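PDB 3V0D: voltage-sensor containing phosphatase from Ciona intestinalis, which probably dephosphorylates phosphoinositide lipids through a PTEN-like phosphatase domain, under the control of a membrane voltage sensor absent from this fragment. Local coordinates for residues A[94-98]-A[290-294]; A[200-206]-A[332-338]; A[233-237]-A[260-266]. The protein carries 1 engineered substitution. One frame throughout, in Å; residues are numbered along the deposited sequence.

How the contacts relate
Contact 1 joins the phosphatase domain to the C2 domain, while contacts 2 and 3 lie wholly within the C2 domain. Centre to centre, contacts 1 and 2 are about 20 Å apart, 1 and 3 about 18 Å, and 2 and 3 about 11 Å. Strand 290-295 of contact 1 and strand 232-238 of contact 3 are the two outermost strands of one four-stranded sheet; contact 2 pairs neighbouring strands of the five-stranded sheet. F294 meets F333 between the sheets, linking contacts 1 and 2, and L202 O lies 2.7 Å from L266 N, a probable hydrogen bond linking 2 and 3. Along the chain the segments of contacts 1 and 2 alternate, and both segments of contact 3 fall between those of contact 2.

Contact 1 of 3, residues A[94-98]-A[290-294]; sequences DHNVP and FYFWF
W293 and Y291 reach from one face of strand 290-294 to the loop 94-98 and grip it by two hydrogen bonds. The indole NE1 of W293 donates a hydrogen bond to OD1 of N96 at 2.8 Å, nearly straight at 166°. This bond runs in the ring plane and meets an in-plane lone pair of the amide oxygen, while the amide itself stands steeply against the indole, 70° between planes. Two residues earlier on the strand, the Y291 hydroxyl donates to the backbone O of H95, also 2.8 Å from OH. CG2 of V97 lies over one face of the indole, 3.5 Å from the centroid of the five-membered ring, a CH-pi contact, while N96 meets its edge.

The amide of N96 is held at its other end too: ND2 donates to the O of D94, 2.9 Å away within the same loop, and to D286, which leaves OD1 turned to W293. The indole swings out to the loop with CG anti to the carbonyl carbon (chi1 -68°).

This is a buried part of the interface between the phosphatase and C2 domains. The loop lies between strand 87-92 and helix 100-115; strand 290-295 is an outermost strand of the four-stranded C2 sheet. Helix 176-191 reaches both sides, with Q178 touching V97 and Y181 touching W293, while F292 and F294 point the other way, toward strand 328-335.

Contact 2 of 3, residues A[200-206]-A[332-338]; sequences KKLKVTG and TFSDAED
L202 and F333 meet on the buried face of an antiparallel strand pair, the leucine lying over the phenyl ring. CD1 of L202 sits 3.9 Å from the F333 ring centroid, 11° off its normal, a CH-pi contact; with CG anti to the carbonyl carbon (chi1 -60°), the isobutyl group leans across the ring. V204 approaches the same ring obliquely, its CG2 3.7 Å from CE2 of F333.

K203 and S334 form a hydrogen-bonded pair. T205 and G206 both face T332 in a classic beta bulge: N of T205 donates to O of T332 at 2.8 Å, with a weak second bond from N of G206. At the bulge, CG2 of T205 packs 3.6 Å from OG of S334.

Beyond the strand, E337 bends back across K201 at about a right angle. Its OE2 accepts a hydrogen bond from the backbone N of K201 at 2.9 Å, from above the carboxylate plane. The extended K201 chain carries NZ on to a salt bridge with D338, 3.3 Å from OD2.

In the five-stranded C2 sheet, strand 202-210 lies between 328-335 and 255-260; the F333 ring meets F294 of the other sheet at about 45°.

Contact 3 of 3, residues A[233-237]-A[260-266]; sequences EVLLC and VKNCPVL
Strand segment 233-237 runs past the loop 260-266 without pairing with it: the closest CA atoms, L235 and C263, are 6.2 Å apart. V234 and L235 form a classic beta bulge opposite I227 of strand 223-229. The bulge turns two consecutive side chains toward the loop, where a regular strand would send them to opposite faces.

L235 does most of the touching. Its CG stands opposite the backbone N about the first torsion (chi1 -168°), and the two methyls diverge over the bend of the loop. CD2 meets CG1 of V260 at 3.5 Å and lies 3.9 Å from CB of C263. CD1 goes to the peptide oxygens on the turn, 3.7 Å from O of N262 and about as far from that of K261, so the leucine fits into the curve made by residues 260 to 263. C237 adds its sulfur, with SG 3.9 Å from the same CG1 of V260.

At the other end of the bulge, V234 lies against the proline ring, crossing it obliquely, with its CB 3.8 Å from CG of P264. The O of V234 also touches the ring, 3.5 Å from CD of P264. CG2 of V234 then reaches CD2 of L266, also at 3.8 Å.

N262, at the bend, directs its amide to N244, while V260 and L266 also touch V204 of strand 202-210. The loop runs from the five-stranded sheet, where strand 255-260 ends, to strand 269-276 of the four-stranded one, and its apolar residues pack against the edge strand 232-238. Such a crossing between two facing antiparallel sheets belongs to the beta sandwich of a PTEN-type C2 domain.

Contact 1 of 3, residues A[94-98]-A[290-294]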
ATOM      1  N   ASP A  94       4.728  -4.112   5.617  1.00 14.45           N
ATOM      2  CA  ASP A  94       3.329  -4.209   6.015  1.00 14.82           C
ATOM      3  C   ASP A  94       2.716  -2.806   6.063  1.00 14.17           C
ATOM      4  O   ASP A  94       3.365  -1.841   6.516  1.00 14.64           O
ATOM      5  CB  ASP A  94       3.231  -4.908   7.370  1.00 15.55           C
ATOM      6  CG  ASP A  94       1.865  -5.520   7.630  1.00 16.71           C
ATOM      7  OD1 ASP A  94       1.707  -6.156   8.695  1.00 19.66           O
ATOM      8  OD2 ASP A  94       0.987  -5.396   6.758  1.00 17.11           O
ATOM      9  N   HIS A  95       1.494  -2.685   5.555  1.00 14.52           N
ATOM     10  CA  HIS A  95       0.783  -1.390   5.567  1.00 14.75           C
ATOM     11  C   HIS A  95       1.402  -0.372   4.627  1.00 13.80           C
ATOM     12  O   HIS A  95       1.119   0.818   4.750  1.00 14.29           O
ATOM     13  CB  HIS A  95       0.609  -0.798   6.980  1.00 15.76           C
ATOM     14  CG  HIS A  95       0.247  -1.815   7.981  1.00 19.19           C
ATOM     15  ND1 HIS A  95      -0.908  -2.562   7.923  1.00 21.58           N
ATOM     16  CD2 HIS A  95       0.919  -2.228   9.068  1.00 20.34           C
ATOM     17  CE1 HIS A  95      -0.928  -3.402   8.948  1.00 21.75           C
ATOM     18  NE2 HIS A  95       0.161  -3.204   9.670  1.00 22.95           N
ATOM     19  N   ASN A  96       2.186  -0.852   3.659  1.00 14.05           N
ATOM     20  CA  ASN A  96       2.819   0.005   2.683  1.00 13.88           C
ATOM     21  C   ASN A  96       2.619  -0.574   1.274  1.00 13.74           C
ATOM     22  O   ASN A  96       1.789  -1.466   1.074  1.00 14.28           O
ATOM     23  CB  ASN A  96       4.295   0.233   3.065  1.00 14.80           C
ATOM     24  CG  ASN A  96       4.407   1.145   4.277  1.00 14.51           C
ATOM     25  OD1 ASN A  96       4.345   2.371   4.144  1.00 15.36           O
ATOM     26  ND2 ASN A  96       4.547   0.576   5.461  1.00 15.59           N
ATOM     27  N   VAL A  97       3.330  -0.029   0.290  1.00 14.15           N
ATOM     28  CA  VAL A  97       3.099  -0.330  -1.120  1.00 14.63           C
ATOM     29  C   VAL A  97       4.382  -0.772  -1.780  1.00 14.37           C
ATOM     30  O   VAL A  97       5.478  -0.405  -1.351  1.00 15.10           O
ATOM     31  CB  VAL A  97       2.503   0.895  -1.893  1.00 14.46           C
ATOM     32  CG1 VAL A  97       1.074   1.173  -1.436  1.00 17.21           C
ATOM     33  CG2 VAL A  97       3.395   2.118  -1.781  1.00 16.82           C
ATOM     34  N   PRO A  98       4.264  -1.526  -2.885  1.00 14.68           N
ATOM     35  CA  PRO A  98       5.435  -1.782  -3.729  1.00 14.98           C
ATOM     36  C   PRO A  98       5.808  -0.496  -4.480  1.00 15.16           C
ATOM     37  O   PRO A  98       4.960   0.363  -4.730  1.00 16.21           O
ATOM     38  CB  PRO A  98       4.896  -2.811  -4.731  1.00 16.06           C
ATOM     39  CG  PRO A  98       3.454  -2.434  -4.903  1.00 15.93           C
ATOM     40  CD  PRO A  98       3.012  -2.030  -3.496  1.00 15.13           C
ATOM     41  N   PHE A 290       0.167   9.820  10.885  1.00 14.77           N
ATOM     42  CA  PHE A 290      -0.357   9.716   9.524  1.00 14.38           C
ATOM     43  C   PHE A 290       0.772   9.789   8.517  1.00 13.64           C
ATOM     44  O   PHE A 290       1.818  10.380   8.800  1.00 14.35           O
ATOM     45  CB  PHE A 290      -1.462  10.761   9.243  1.00 15.14           C
ATOM     46  CG  PHE A 290      -1.079  12.204   9.490  1.00 15.19           C
ATOM     47  CD1 PHE A 290      -0.654  13.022   8.455  1.00 15.41           C
ATOM     48  CD2 PHE A 290      -1.248  12.777  10.756  1.00 15.96           C
ATOM     49  CE1 PHE A 290      -0.339  14.371   8.665  1.00 15.92           C
ATOM     50  CE2 PHE A 290      -0.915  14.097  10.982  1.00 16.46           C
ATOM     51  CZ  PHE A 290      -0.481  14.901   9.946  1.00 16.52           C
ATOM     52  N   TYR A 291       0.559   9.154   7.367  1.00 13.52           N
ATOM     53  CA  TYR A 291       1.621   9.040   6.349  1.00 13.64           C
ATOM     54  C   TYR A 291       0.965   8.787   5.010  1.00 13.56           C
ATOM     55  O   TYR A 291      -0.243   8.492   4.944  1.00 14.06           O
ATOM     56  CB  TYR A 291       2.636   7.938   6.705  1.00 13.74           C
ATOM     57  CG  TYR A 291       2.080   6.514   6.725  1.00 13.97           C
ATOM     58  CD1 TYR A 291       2.394   5.611   5.694  1.00 14.30           C
ATOM     59  CD2 TYR A 291       1.223   6.064   7.746  1.00 13.89           C
ATOM     60  CE1 TYR A 291       1.909   4.333   5.687  1.00 14.35           C
ATOM     61  CE2 TYR A 291       0.724   4.784   7.746  1.00 14.81           C
ATOM     62  CZ  TYR A 291       1.049   3.917   6.694  1.00 14.45           C
ATOM     63  OH  TYR A 291       0.511   2.651   6.741  1.00 15.37           O
ATOM     64  N   PHE A 292       1.742   8.843   3.926  1.00 13.48           N
ATOM     65  CA  PHE A 292       1.220   8.480   2.614  1.00 13.75           C
ATOM     66  C   PHE A 292       2.369   8.266   1.642  1.00 14.05           C
ATOM     67  O   PHE A 292       3.473   8.775   1.841  1.00 14.41           O
ATOM     68  CB  PHE A 292       0.221   9.537   2.065  1.00 14.66           C
ATOM     69  CG  PHE A 292       0.779  10.909   1.973  1.00 14.82           C
ATOM     70  CD1 PHE A 292       1.513  11.325   0.856  1.00 16.24           C
ATOM     71  CD2 PHE A 292       0.512  11.826   2.990  1.00 15.98           C
ATOM     72  CE1 PHE A 292       1.978  12.630   0.769  1.00 17.86           C
ATOM     73  CE2 PHE A 292       0.963  13.138   2.897  1.00 17.26           C
ATOM     74  CZ  PHE A 292       1.709  13.530   1.814  1.00 17.30           C
ATOM     75  N   TRP A 293       2.048   7.590   0.538  1.00 14.07           N
ATOM     76  CA  TRP A 293       2.934   7.426  -0.611  1.00 14.12           C
ATOM     77  C   TRP A 293       2.391   8.128  -1.830  1.00 13.99           C
ATOM     78  O   TRP A 293       1.177   8.165  -2.059  1.00 14.86           O
ATOM     79  CB  TRP A 293       3.063   5.962  -0.979  1.00 14.18           C
ATOM     80  CG  TRP A 293       3.774   5.100  -0.001  1.00 14.30           C
ATOM     81  CD1 TRP A 293       3.297   4.548   1.163  1.00 14.62           C
ATOM     82  CD2 TRP A 293       5.087   4.576  -0.166  1.00 14.37           C
ATOM     83  NE1 TRP A 293       4.239   3.715   1.727  1.00 15.00           N
ATOM     84  CE2 TRP A 293       5.348   3.722   0.920  1.00 14.58           C
ATOM     85  CE3 TRP A 293       6.072   4.741  -1.151  1.00 15.90           C
ATOM     86  CZ2 TRP A 293       6.538   3.020   1.047  1.00 16.08           C
ATOM     87  CZ3 TRP A 293       7.254   4.044  -1.025  1.00 17.89           C
ATOM     88  CH2 TRP A 293       7.475   3.190   0.070  1.00 18.12           C
ATOM     89  N   PHE A 294       3.287   8.601  -2.681  1.00 14.14           N
ATOM     90  CA  PHE A 294       2.923   9.042  -4.014  1.00 14.56           C
ATOM     91  C   PHE A 294       4.101   8.791  -4.949  1.00 14.43           C
ATOM     92  O   PHE A 294       5.227   8.595  -4.503  1.00 15.00           O
ATOM     93  CB  PHE A 294       2.500  10.528  -4.037  1.00 15.60           C
ATOM     94  CG  PHE A 294       3.634  11.473  -3.780  1.00 15.36           C
ATOM     95  CD1 PHE A 294       4.308  12.069  -4.839  1.00 16.94           C
ATOM     96  CD2 PHE A 294       4.087  11.726  -2.489  1.00 16.53           C
ATOM     97  CE1 PHE A 294       5.377  12.906  -4.616  1.00 18.10           C
ATOM     98  CE2 PHE A 294       5.180  12.566  -2.256  1.00 16.76           C
ATOM     99  CZ  PHE A 294       5.822  13.162  -3.322  1.00 17.66           C
TER

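Contact 2 of 3, residues A[200-206]-A[332-338]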
ATOM      1  N   LYS A 200       9.956  11.878 -13.438  1.00 21.43           N
ATOM      2  CA  LYS A 200       9.765  13.280 -13.115  1.00 21.65           C
ATOM      3  C   LYS A 200      10.507  13.559 -11.823  1.00 20.35           C
ATOM      4  O   LYS A 200      10.277  12.908 -10.791  1.00 21.15           O
ATOM      5  CB  LYS A 200       8.284  13.586 -12.972  1.00 23.81           C
ATOM      6  CG  LYS A 200       7.953  15.043 -12.801  1.00 28.69           C
ATOM      7  CD  LYS A 200       6.554  15.332 -13.315  1.00 34.87           C
ATOM      8  CE  LYS A 200       5.584  15.527 -12.186  1.00 36.90           C
ATOM      9  NZ  LYS A 200       4.372  14.718 -12.427  1.00 36.60           N
ATOM     10  N   LYS A 201      11.409  14.524 -11.877  1.00 19.99           N
ATOM     11  CA  LYS A 201      12.208  14.933 -10.730  1.00 20.59           C
ATOM     12  C   LYS A 201      11.568  16.154 -10.092  1.00 20.10           C
ATOM     13  O   LYS A 201      11.279  17.140 -10.781  1.00 21.76           O
ATOM     14  CB  LYS A 201      13.622  15.273 -11.210  1.00 22.35           C
ATOM     15  CG  LYS A 201      14.414  14.063 -11.672  1.00 24.53           C
ATOM     16  CD  LYS A 201      15.791  14.466 -12.189  1.00 29.09           C
ATOM     17  CE  LYS A 201      16.495  13.300 -12.846  1.00 32.52           C
ATOM     18  NZ  LYS A 201      17.711  13.750 -13.558  1.00 35.84           N
ATOM     19  N   LEU A 202      11.340  16.090  -8.779  1.00 19.57           N
ATOM     20  CA  LEU A 202      10.656  17.155  -8.053  1.00 19.89           C
ATOM     21  C   LEU A 202      11.360  17.435  -6.743  1.00 18.87           C
ATOM     22  O   LEU A 202      12.072  16.581  -6.217  1.00 19.58           O
ATOM     23  CB  LEU A 202       9.214  16.725  -7.682  1.00 21.37           C
ATOM     24  CG  LEU A 202       8.216  16.360  -8.790  1.00 22.20           C
ATOM     25  CD1 LEU A 202       6.951  15.771  -8.168  1.00 22.00           C
ATOM     26  CD2 LEU A 202       7.931  17.573  -9.651  1.00 24.76           C
ATOM     27  N   LYS A 203      11.135  18.626  -6.189  1.00 18.74           N
ATOM     28  CA  LYS A 203      11.464  18.880  -4.789  1.00 18.59           C
ATOM     29  C   LYS A 203      10.211  19.294  -4.058  1.00 18.15           C
ATOM     30  O   LYS A 203       9.401  20.047  -4.597  1.00 19.69           O
ATOM     31  CB  LYS A 203      12.510  20.006  -4.664  1.00 19.76           C
ATOM     32  CG  LYS A 203      13.909  19.595  -5.092  1.00 20.62           C
ATOM     33  CD  LYS A 203      14.873  20.759  -4.980  1.00 24.15           C
ATOM     34  CE  LYS A 203      16.299  20.365  -5.355  1.00 25.46           C
ATOM     35  NZ  LYS A 203      17.277  21.489  -5.186  1.00 28.53           N
ATOM     36  N   VAL A 204      10.035  18.846  -2.822  1.00 17.56           N
ATOM     37  CA  VAL A 204       8.960  19.396  -1.991  1.00 17.54           C
ATOM     38  C   VAL A 204       9.412  20.741  -1.444  1.00 18.02           C
ATOM     39  O   VAL A 204      10.512  20.841  -0.857  1.00 18.77           O
ATOM     40  CB  VAL A 204       8.632  18.442  -0.808  1.00 17.49           C
ATOM     41  CG1 VAL A 204       7.669  19.101   0.169  1.00 18.29           C
ATOM     42  CG2 VAL A 204       8.050  17.150  -1.315  1.00 18.16           C
ATOM     43  N   THR A 205       8.590  21.764  -1.643  1.00 18.30           N
ATOM     44  CA  THR A 205       8.899  23.108  -1.156  1.00 19.05           C
ATOM     45  C   THR A 205       7.908  23.610  -0.113  1.00 18.20           C
ATOM     46  O   THR A 205       8.170  24.642   0.527  1.00 18.80           O
ATOM     47  CB  THR A 205       8.929  24.117  -2.295  1.00 20.60           C
ATOM     48  OG1 THR A 205       7.662  24.073  -2.944  1.00 21.93           O
ATOM     49  CG2 THR A 205      10.049  23.802  -3.282  1.00 22.29           C
ATOM     50  N   GLY A 206       6.809  22.897   0.093  1.00 17.85           N
ATOM     51  CA  GLY A 206       5.860  23.302   1.104  1.00 18.24           C
ATOM     52  C   GLY A 206       4.917  22.176   1.490  1.00 17.24           C
ATOM     53  O   GLY A 206       4.685  21.236   0.699  1.00 17.56           O
ATOM     54  N   THR A 332       3.440  20.998  -1.909  1.00 18.54           N
ATOM     55  CA  THR A 332       3.796  21.859  -3.034  1.00 19.77           C
ATOM     56  C   THR A 332       5.183  21.451  -3.516  1.00 19.15           C
ATOM     57  O   THR A 332       6.066  21.161  -2.704  1.00 19.12           O
ATOM     58  CB  THR A 332       3.773  23.327  -2.575  1.00 21.50           C
ATOM     59  OG1 THR A 332       2.459  23.620  -2.084  1.00 24.13           O
ATOM     60  CG2 THR A 332       4.135  24.293  -3.701  1.00 23.63           C
ATOM     61  N   PHE A 333       5.379  21.478  -4.840  1.00 19.84           N
ATOM     62  CA  PHE A 333       6.623  21.022  -5.468  1.00 20.25           C
ATOM     63  C   PHE A 333       7.227  22.099  -6.356  1.00 21.38           C
ATOM     64  O   PHE A 333       6.498  22.905  -6.955  1.00 24.35           O
ATOM     65  CB  PHE A 333       6.345  19.839  -6.413  1.00 21.18           C
ATOM     66  CG  PHE A 333       5.728  18.642  -5.744  1.00 20.42           C
ATOM     67  CD1 PHE A 333       4.421  18.281  -6.010  1.00 21.94           C
ATOM     68  CD2 PHE A 333       6.471  17.855  -4.862  1.00 21.14           C
ATOM     69  CE1 PHE A 333       3.858  17.159  -5.418  1.00 21.42           C
ATOM     70  CE2 PHE A 333       5.918  16.729  -4.259  1.00 21.51           C
ATOM     71  CZ  PHE A 333       4.600  16.389  -4.535  1.00 20.57           C
ATOM     72  N   SER A 334       8.545  22.035  -6.507  1.00 22.92           N
ATOM     73  CA  SER A 334       9.229  22.682  -7.610  1.00 23.77           C
ATOM     74  C   SER A 334       9.735  21.618  -8.578  1.00 24.11           C
ATOM     75  O   SER A 334       9.999  20.472  -8.203  1.00 23.51           O
ATOM     76  CB  SER A 334      10.387  23.538  -7.104  1.00 24.45           C
ATOM     77  OG  SER A 334      11.385  22.736  -6.497  1.00 25.39           O
ATOM     78  N   ASP A 335       9.844  22.018  -9.840  1.00 25.90           N
ATOM     79  CA  ASP A 335      10.369  21.174 -10.898  1.00 28.75           C
ATOM     80  C   ASP A 335      11.877  21.081 -10.756  1.00 30.36           C
ATOM     81  O   ASP A 335      12.567  22.108 -10.765  1.00 32.50           O
ATOM     82  CB  ASP A 335       9.982  21.792 -12.250  1.00 30.32           C
ATOM     83  CG  ASP A 335      10.726  21.185 -13.439  1.00 33.86           C
ATOM     84  OD1 ASP A 335      10.980  19.968 -13.456  1.00 37.87           O
ATOM     85  OD2 ASP A 335      11.012  21.937 -14.400  1.00 39.48           O
ATOM     86  N   ALA A 336      12.402  19.863 -10.682  1.00 31.10           N
ATOM     87  CA  ALA A 336      13.804  19.650 -10.329  1.00 33.64           C
ATOM     88  C   ALA A 336      14.582  18.910 -11.408  1.00 35.13           C
ATOM     89  O   ALA A 336      15.592  18.252 -11.122  1.00 35.83           O
ATOM     90  CB  ALA A 336      13.915  18.933  -8.999  1.00 33.16           C
ATOM     91  N   GLU A 337      14.103  19.018 -12.643  1.00 37.20           N
ATOM     92  CA  GLU A 337      14.818  18.471 -13.793  1.00 39.56           C
ATOM     93  C   GLU A 337      16.157  19.196 -13.990  1.00 41.31           C
ATOM     94  O   GLU A 337      16.331  20.335 -13.526  1.00 41.90           O
ATOM     95  CB  GLU A 337      13.963  18.566 -15.062  1.00 39.16           C
ATOM     96  CG  GLU A 337      12.637  17.808 -15.003  1.00 38.81           C
ATOM     97  CD  GLU A 337      12.794  16.294 -14.847  1.00 37.22           C
ATOM     98  OE1 GLU A 337      13.897  15.747 -15.075  1.00 39.97           O
ATOM     99  OE2 GLU A 337      11.804  15.642 -14.494  1.00 34.01           O
ATOM    100  N   ASP A 338      17.094  18.525 -14.660  1.00 43.21           N
ATOM    101  CA  ASP A 338      18.439  19.073 -14.905  1.00 44.44           C
ATOM    102  C   ASP A 338      18.404  20.377 -15.697  1.00 44.97           C
ATOM    103  O   ASP A 338      18.041  20.391 -16.878  1.00 45.78           O
ATOM    104  CB  ASP A 338      19.323  18.050 -15.629  1.00 45.00           C
ATOM    105  CG  ASP A 338      19.429  16.721 -14.890  1.00 46.50           C
ATOM    106  OD1 ASP A 338      19.453  16.715 -13.638  1.00 47.79           O
ATOM    107  OD2 ASP A 338      19.499  15.676 -15.573  1.00 48.91           O
TER
HETATM  108  O   HOH W   1      16.420  15.730 -15.512  1.00 42.50           O
HETATM  109  O   HOH W   2       9.674  17.732 -13.060  1.00 44.49           O

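Contact 3 of 3, residues A[233-237]-A[260-266]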
ATOM      1  N   GLU A 233      15.730   7.748   4.722  1.00 19.15           N
ATOM      2  CA  GLU A 233      15.354   9.122   4.971  1.00 18.01           C
ATOM      3  C   GLU A 233      16.161  10.051   4.082  1.00 18.14           C
ATOM      4  O   GLU A 233      17.406   9.967   4.054  1.00 20.11           O
ATOM      5  CB  GLU A 233      15.593   9.492   6.423  1.00 18.52           C
ATOM      6  CG  GLU A 233      15.329  10.958   6.727  1.00 18.31           C
ATOM      7  CD  GLU A 233      15.628  11.301   8.144  1.00 19.22           C
ATOM      8  OE1 GLU A 233      16.681  11.899   8.375  1.00 22.55           O
ATOM      9  OE2 GLU A 233      14.848  10.972   9.042  1.00 21.93           O
ATOM     10  N   VAL A 234      15.476  10.934   3.356  1.00 16.39           N
ATOM     11  CA  VAL A 234      16.146  11.945   2.550  1.00 17.49           C
ATOM     12  C   VAL A 234      15.903  13.365   3.072  1.00 16.74           C
ATOM     13  O   VAL A 234      16.644  14.265   2.691  1.00 18.13           O
ATOM     14  CB  VAL A 234      15.882  11.824   1.030  1.00 17.84           C
ATOM     15  CG1 VAL A 234      16.341  10.454   0.523  1.00 19.22           C
ATOM     16  CG2 VAL A 234      14.426  12.049   0.711  1.00 18.99           C
ATOM     17  N   LEU A 235      14.907  13.579   3.938  1.00 16.11           N
ATOM     18  CA  LEU A 235      14.710  14.894   4.572  1.00 15.81           C
ATOM     19  C   LEU A 235      13.921  14.699   5.856  1.00 15.37           C
ATOM     20  O   LEU A 235      12.999  13.856   5.913  1.00 15.80           O
ATOM     21  CB  LEU A 235      13.946  15.860   3.659  1.00 16.65           C
ATOM     22  CG  LEU A 235      13.945  17.326   4.089  1.00 17.20           C
ATOM     23  CD1 LEU A 235      15.351  17.925   4.022  1.00 19.16           C
ATOM     24  CD2 LEU A 235      12.987  18.139   3.262  1.00 19.18           C
ATOM     25  N   LEU A 236      14.269  15.488   6.865  1.00 15.40           N
ATOM     26  CA  LEU A 236      13.495  15.577   8.086  1.00 15.46           C
ATOM     27  C   LEU A 236      13.262  17.056   8.378  1.00 15.23           C
ATOM     28  O   LEU A 236      14.213  17.865   8.386  1.00 16.10           O
ATOM     29  CB  LEU A 236      14.233  14.918   9.248  1.00 16.67           C
ATOM     30  CG  LEU A 236      13.490  14.911  10.588  1.00 17.63           C
ATOM     31  CD1 LEU A 236      12.142  14.173  10.526  1.00 18.88           C
ATOM     32  CD2 LEU A 236      14.397  14.297  11.658  1.00 20.71           C
ATOM     33  N   CYS A 237      11.999  17.409   8.624  1.00 15.10           N
ATOM     34  CA  CYS A 237      11.600  18.770   8.985  1.00 15.42           C
ATOM     35  C   CYS A 237      10.941  18.737  10.354  1.00 15.14           C
ATOM     36  O   CYS A 237      10.061  17.920  10.589  1.00 16.42           O
ATOM     37  CB  CYS A 237      10.567  19.313   8.002  1.00 16.22           C
ATOM     38  SG  CYS A 237      11.123  19.333   6.265  1.00 17.29           S
ATOM     39  N   VAL A 260       9.185  24.104   3.204  1.00 18.46           N
ATOM     40  CA  VAL A 260      10.111  22.997   3.332  1.00 18.27           C
ATOM     41  C   VAL A 260      11.419  23.422   2.679  1.00 18.43           C
ATOM     42  O   VAL A 260      11.427  23.815   1.507  1.00 19.63           O
ATOM     43  CB  VAL A 260       9.512  21.751   2.677  1.00 17.79           C
ATOM     44  CG1 VAL A 260      10.526  20.606   2.626  1.00 18.41           C
ATOM     45  CG2 VAL A 260       8.235  21.326   3.414  1.00 18.72           C
ATOM     46  N   LYS A 261      12.515  23.351   3.434  1.00 19.06           N
ATOM     47  CA  LYS A 261      13.816  23.793   2.956  1.00 19.58           C
ATOM     48  C   LYS A 261      14.737  22.606   2.730  1.00 18.96           C
ATOM     49  O   LYS A 261      14.653  21.589   3.436  1.00 19.40           O
ATOM     50  CB  LYS A 261      14.441  24.734   3.990  1.00 19.86           C
ATOM     51  CG  LYS A 261      13.606  25.967   4.291  1.00 21.40           C
ATOM     52  CD  LYS A 261      14.284  26.768   5.400  1.00 24.83           C
ATOM     53  CE  LYS A 261      13.486  27.963   5.803  1.00 27.24           C
ATOM     54  NZ  LYS A 261      14.195  28.704   6.886  1.00 28.34           N
ATOM     55  N   ASN A 262      15.632  22.768   1.751  1.00 19.95           N
ATOM     56  CA  ASN A 262      16.737  21.840   1.536  1.00 20.69           C
ATOM     57  C   ASN A 262      16.301  20.462   1.066  1.00 19.96           C
ATOM     58  O   ASN A 262      17.047  19.503   1.197  1.00 20.86           O
ATOM     59  CB  ASN A 262      17.618  21.732   2.780  1.00 21.35           C
ATOM     60  CG  ASN A 262      18.093  23.071   3.250  1.00 23.94           C
ATOM     61  OD1 ASN A 262      18.566  23.879   2.462  1.00 28.24           O
ATOM     62  ND2 ASN A 262      17.948  23.331   4.539  1.00 24.21           N
ATOM     63  N   CYS A 263      15.111  20.337   0.472  1.00 19.59           N
ATOM     64  CA  CYS A 263      14.722  19.022  -0.035  1.00 18.58           C
ATOM     65  C   CYS A 263      15.646  18.613  -1.181  1.00 18.78           C
ATOM     66  O   CYS A 263      15.858  19.388  -2.105  1.00 19.91           O
ATOM     67  CB  CYS A 263      13.296  19.074  -0.543  1.00 18.81           C
ATOM     68  SG  CYS A 263      12.609  17.453  -0.966  1.00 18.18           S
ATOM     69  N   PRO A 264      16.163  17.372  -1.155  1.00 19.06           N
ATOM     70  CA  PRO A 264      16.921  16.902  -2.311  1.00 20.14           C
ATOM     71  C   PRO A 264      15.971  16.593  -3.462  1.00 19.28           C
ATOM     72  O   PRO A 264      14.744  16.530  -3.294  1.00 19.95           O
ATOM     73  CB  PRO A 264      17.567  15.608  -1.790  1.00 21.49           C
ATOM     74  CG  PRO A 264      16.602  15.109  -0.783  1.00 21.80           C
ATOM     75  CD  PRO A 264      16.088  16.354  -0.099  1.00 20.33           C
ATOM     76  N   VAL A 265      16.548  16.424  -4.648  1.00 20.36           N
ATOM     77  CA  VAL A 265      15.759  15.963  -5.792  1.00 20.47           C
ATOM     78  C   VAL A 265      15.113  14.603  -5.481  1.00 19.55           C
ATOM     79  O   VAL A 265      15.788  13.678  -5.012  1.00 20.82           O
ATOM     80  CB  VAL A 265      16.630  15.880  -7.053  1.00 22.03           C
ATOM     81  CG1 VAL A 265      15.805  15.371  -8.227  1.00 24.01           C
ATOM     82  CG2 VAL A 265      17.249  17.250  -7.401  1.00 24.68           C
ATOM     83  N   LEU A 266      13.807  14.526  -5.723  1.00 18.62           N
ATOM     84  CA  LEU A 266      12.991  13.323  -5.489  1.00 18.04           C
ATOM     85  C   LEU A 266      12.555  12.777  -6.838  1.00 17.83           C
ATOM     86  O   LEU A 266      12.169  13.521  -7.734  1.00 18.67           O
ATOM     87  CB  LEU A 266      11.727  13.696  -4.705  1.00 18.12           C
ATOM     88  CG  LEU A 266      11.949  14.405  -3.369  1.00 18.27           C
ATOM     89  CD1 LEU A 266      10.605  14.760  -2.788  1.00 18.66           C
ATOM     90  CD2 LEU A 266      12.800  13.608  -2.393  1.00 19.44           C
TER